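Local coordinates for botulinum neurotoxin type G (Clostridium botulinum, PDB 3MPP), which targets the toxin to the surface of host nerve cells through its receptor-binding domain and moves its protease light chain into the cytosol, at residues A[250-255]-A[261-266]. The protein carries 4 engineered substitutions. Residues are numbered along the deposited sequence; the frame is centred on the assembly and turned at random.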
ATOM      1  N   ILE A 250      11.871  14.901  -1.073  1.00 18.81           N
ATOM      2  CA  ILE A 250      11.345  16.259  -0.974  1.00 23.27           C
ATOM      3  C   ILE A 250       9.828  16.237  -0.904  1.00 23.39           C
ATOM      4  O   ILE A 250       9.192  15.199  -1.140  1.00 24.83           O
ATOM      5  CB  ILE A 250      11.809  17.154  -2.157  1.00 23.37           C
ATOM      6  CG1 ILE A 250      11.438  16.536  -3.517  1.00 24.29           C
ATOM      7  CG2 ILE A 250      13.328  17.365  -2.090  1.00 26.24           C
ATOM      8  CD1 ILE A 250       9.963  16.642  -3.902  1.00 28.00           C
ATOM      9  N   TYR A 251       9.238  17.365  -0.522  1.00 21.87           N
ATOM     10  CA  TYR A 251       7.798  17.521  -0.653  1.00 18.94           C
ATOM     11  C   TYR A 251       7.538  18.833  -1.378  1.00 25.74           C
ATOM     12  O   TYR A 251       8.464  19.644  -1.560  1.00 23.26           O
ATOM     13  CB  TYR A 251       7.086  17.479   0.713  1.00 20.19           C
ATOM     14  CG  TYR A 251       7.467  18.601   1.656  1.00 20.68           C
ATOM     15  CD1 TYR A 251       6.680  19.736   1.755  1.00 22.67           C
ATOM     16  CD2 TYR A 251       8.612  18.515   2.460  1.00 20.54           C
ATOM     17  CE1 TYR A 251       7.004  20.763   2.610  1.00 25.55           C
ATOM     18  CE2 TYR A 251       8.952  19.552   3.328  1.00 21.22           C
ATOM     19  CZ  TYR A 251       8.137  20.665   3.394  1.00 29.16           C
ATOM     20  OH  TYR A 251       8.440  21.702   4.231  1.00 24.35           O
ATOM     21  N   ILE A 252       6.288  19.032  -1.794  1.00 19.56           N
ATOM     22  CA  ILE A 252       5.887  20.271  -2.460  1.00 26.51           C
ATOM     23  C   ILE A 252       5.261  21.272  -1.478  1.00 28.14           C
ATOM     24  O   ILE A 252       4.273  20.983  -0.809  1.00 21.30           O
ATOM     25  CB  ILE A 252       4.892  20.031  -3.626  1.00 28.41           C
ATOM     26  CG1 ILE A 252       5.343  18.840  -4.506  1.00 22.81           C
ATOM     27  CG2 ILE A 252       4.750  21.322  -4.438  1.00 23.65           C
ATOM     28  CD1 ILE A 252       6.709  19.052  -5.166  1.00 22.26           C
ATOM     29  N   LYS A 253       5.844  22.461  -1.449  1.00 20.77           N
ATOM     30  CA  LYS A 253       5.517  23.517  -0.507  1.00 28.90           C
ATOM     31  C   LYS A 253       5.036  24.752  -1.293  1.00 27.97           C
ATOM     32  O   LYS A 253       5.596  25.087  -2.325  1.00 29.35           O
ATOM     33  CB  LYS A 253       6.791  23.845   0.275  1.00 34.19           C
ATOM     34  CG  LYS A 253       6.680  24.871   1.365  1.00 40.55           C
ATOM     35  CD  LYS A 253       8.068  25.173   1.931  1.00 38.37           C
ATOM     36  CE  LYS A 253       7.999  26.007   3.212  1.00 51.94           C
ATOM     37  NZ  LYS A 253       7.934  27.468   2.939  1.00 64.88           N
ATOM     38  N   TYR A 254       3.995  25.413  -0.804  1.00 23.36           N
ATOM     39  CA  TYR A 254       3.525  26.660  -1.395  1.00 28.04           C
ATOM     40  C   TYR A 254       4.579  27.755  -1.259  1.00 28.66           C
ATOM     41  O   TYR A 254       5.100  28.012  -0.177  1.00 28.84           O
ATOM     42  CB  TYR A 254       2.215  27.092  -0.741  1.00 33.15           C
ATOM     43  CG  TYR A 254       1.597  28.354  -1.314  1.00 29.32           C
ATOM     44  CD1 TYR A 254       1.160  28.403  -2.634  1.00 24.39           C
ATOM     45  CD2 TYR A 254       1.427  29.488  -0.526  1.00 32.57           C
ATOM     46  CE1 TYR A 254       0.588  29.548  -3.160  1.00 29.59           C
ATOM     47  CE2 TYR A 254       0.859  30.640  -1.039  1.00 32.94           C
ATOM     48  CZ  TYR A 254       0.438  30.665  -2.352  1.00 34.94           C
ATOM     49  OH  TYR A 254      -0.129  31.800  -2.857  1.00 42.49           O
ATOM     50  N   PHE A 255       4.890  28.390  -2.377  1.00 23.66           N
ATOM     51  CA  PHE A 255       5.852  29.480  -2.403  1.00 28.27           C
ATOM     52  C   PHE A 255       5.021  30.728  -2.612  1.00 29.40           C
ATOM     53  O   PHE A 255       4.597  31.006  -3.734  1.00 29.37           O
ATOM     54  CB  PHE A 255       6.827  29.265  -3.565  1.00 38.51           C
ATOM     55  CG  PHE A 255       7.841  30.367  -3.739  1.00 42.87           C
ATOM     56  CD1 PHE A 255       8.279  30.720  -5.005  1.00 49.83           C
ATOM     57  CD2 PHE A 255       8.360  31.039  -2.648  1.00 50.56           C
ATOM     58  CE1 PHE A 255       9.221  31.725  -5.178  1.00 55.73           C
ATOM     59  CE2 PHE A 255       9.302  32.053  -2.812  1.00 54.47           C
ATOM     60  CZ  PHE A 255       9.730  32.395  -4.076  1.00 52.45           C
ATOM     61  N   GLY A 261       4.271  25.819  -6.400  1.00 24.91           N
ATOM     62  CA  GLY A 261       4.804  24.806  -5.504  1.00 23.10           C
ATOM     63  C   GLY A 261       6.287  24.644  -5.755  1.00 24.68           C
ATOM     64  O   GLY A 261       6.703  24.415  -6.893  1.00 25.94           O
ATOM     65  N   GLU A 262       7.094  24.786  -4.702  1.00 23.92           N
ATOM     66  CA  GLU A 262       8.529  24.558  -4.805  1.00 28.01           C
ATOM     67  C   GLU A 262       8.838  23.313  -3.980  1.00 32.42           C
ATOM     68  O   GLU A 262       8.051  22.944  -3.111  1.00 32.76           O
ATOM     69  CB  GLU A 262       9.300  25.759  -4.238  1.00 30.88           C
ATOM     70  CG  GLU A 262       8.787  26.173  -2.849  1.00 46.51           C
ATOM     71  CD  GLU A 262       9.544  27.345  -2.225  1.00 60.95           C
ATOM     72  OE1 GLU A 262      10.338  28.016  -2.932  1.00 58.68           O
ATOM     73  OE2 GLU A 262       9.336  27.590  -1.016  1.00 58.20           O
ATOM     74  N   THR A 263       9.959  22.652  -4.246  1.00 30.57           N
ATOM     75  CA  THR A 263      10.326  21.515  -3.408  1.00 31.42           C
ATOM     76  C   THR A 263      10.955  21.999  -2.102  1.00 30.39           C
ATOM     77  O   THR A 263      11.490  23.100  -2.036  1.00 23.81           O
ATOM     78  CB  THR A 263      11.278  20.537  -4.123  1.00 26.77           C
ATOM     79  OG1 THR A 263      12.508  21.198  -4.434  1.00 32.75           O
ATOM     80  CG2 THR A 263      10.632  19.996  -5.419  1.00 26.91           C
ATOM     81  N   ALA A 264      10.859  21.175  -1.066  1.00 24.08           N
ATOM     82  CA  ALA A 264      11.612  21.369   0.160  1.00 24.20           C
ATOM     83  C   ALA A 264      12.004  19.988   0.666  1.00 22.98           C
ATOM     84  O   ALA A 264      11.284  19.019   0.438  1.00 26.66           O
ATOM     85  CB  ALA A 264      10.763  22.115   1.198  1.00 25.39           C
ATOM     86  N   PRO A 265      13.153  19.881   1.350  1.00 30.69           N
ATOM     87  CA  PRO A 265      13.577  18.571   1.853  1.00 25.16           C
ATOM     88  C   PRO A 265      12.642  18.072   2.953  1.00 25.95           C
ATOM     89  O   PRO A 265      12.278  18.851   3.837  1.00 23.38           O
ATOM     90  CB  PRO A 265      14.969  18.840   2.446  1.00 28.74           C
ATOM     91  CG  PRO A 265      15.366  20.194   1.970  1.00 34.60           C
ATOM     92  CD  PRO A 265      14.108  20.952   1.683  1.00 30.40           C
ATOM     93  N   ARG A 266      12.268  16.795   2.907  1.00 25.07           N
ATOM     94  CA  ARG A 266      11.482  16.197   3.985  1.00 24.82           C
ATOM     95  C   ARG A 266      12.281  16.245   5.284  1.00 27.88           C
ATOM     96  O   ARG A 266      13.499  16.066   5.289  1.00 24.66           O
ATOM     97  CB  ARG A 266      11.162  14.732   3.681  1.00 26.63           C
ATOM     98  CG  ARG A 266      10.171  14.526   2.557  1.00 25.98           C
ATOM     99  CD  ARG A 266       9.803  13.042   2.375  1.00 27.76           C
ATOM    100  NE  ARG A 266       8.921  12.926   1.219  1.00 19.55           N
ATOM    101  CZ  ARG A 266       7.651  13.298   1.231  1.00 22.75           C
ATOM    102  NH1 ARG A 266       7.107  13.752   2.357  1.00 20.24           N
ATOM    103  NH2 ARG A 266       6.930  13.206   0.129  1.00 21.93           N
TER
HETATM  104  O   HOH W   1       8.241  13.150  -2.705  1.00 22.49           O
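I250 lays CD1 against the methyl CG2 of T263, 3.7 Å away. Its carbonyl O faces the guanidinium of R266, but no direct hydrogen bond forms. One water bridges instead, donating to I250 O (2.7 Å) and accepting from R266 NH2. R266 is also fixed by Q248 O, through NE, and by N278 O, through NH1. Y251 pairs with A264 through two backbone hydrogen bonds. Its CG lies between the backbone N and the carbonyl carbon (chi1 63°), which turns the Y251 ring over the neighbouring strand. A264 CB sits over the ring face, 4.1 Å from the centroid, in a CH-pi contact. R266 CA lies at the ring edge. On the other side of the sheet, I252 sets CG2 on G261 CA at 3.6 Å, and I379 of strand 373-382 packs against I250, I252 and T263. K253 and E262 form the second hydrogen-bonded pair. Their side chains run alongside each other, yet K253 NZ stops 4.2 Å from E262 OE2, too far for a salt bridge. The E262 carboxylate packs over one face of the F255 ring, the planes 11° apart, with E262 OE1 3.5 Å from F255 CG and offset toward the rim. This is a twisted antiparallel beta hairpin within the C-terminal, beta-trefoil subdomain of the receptor-binding domain.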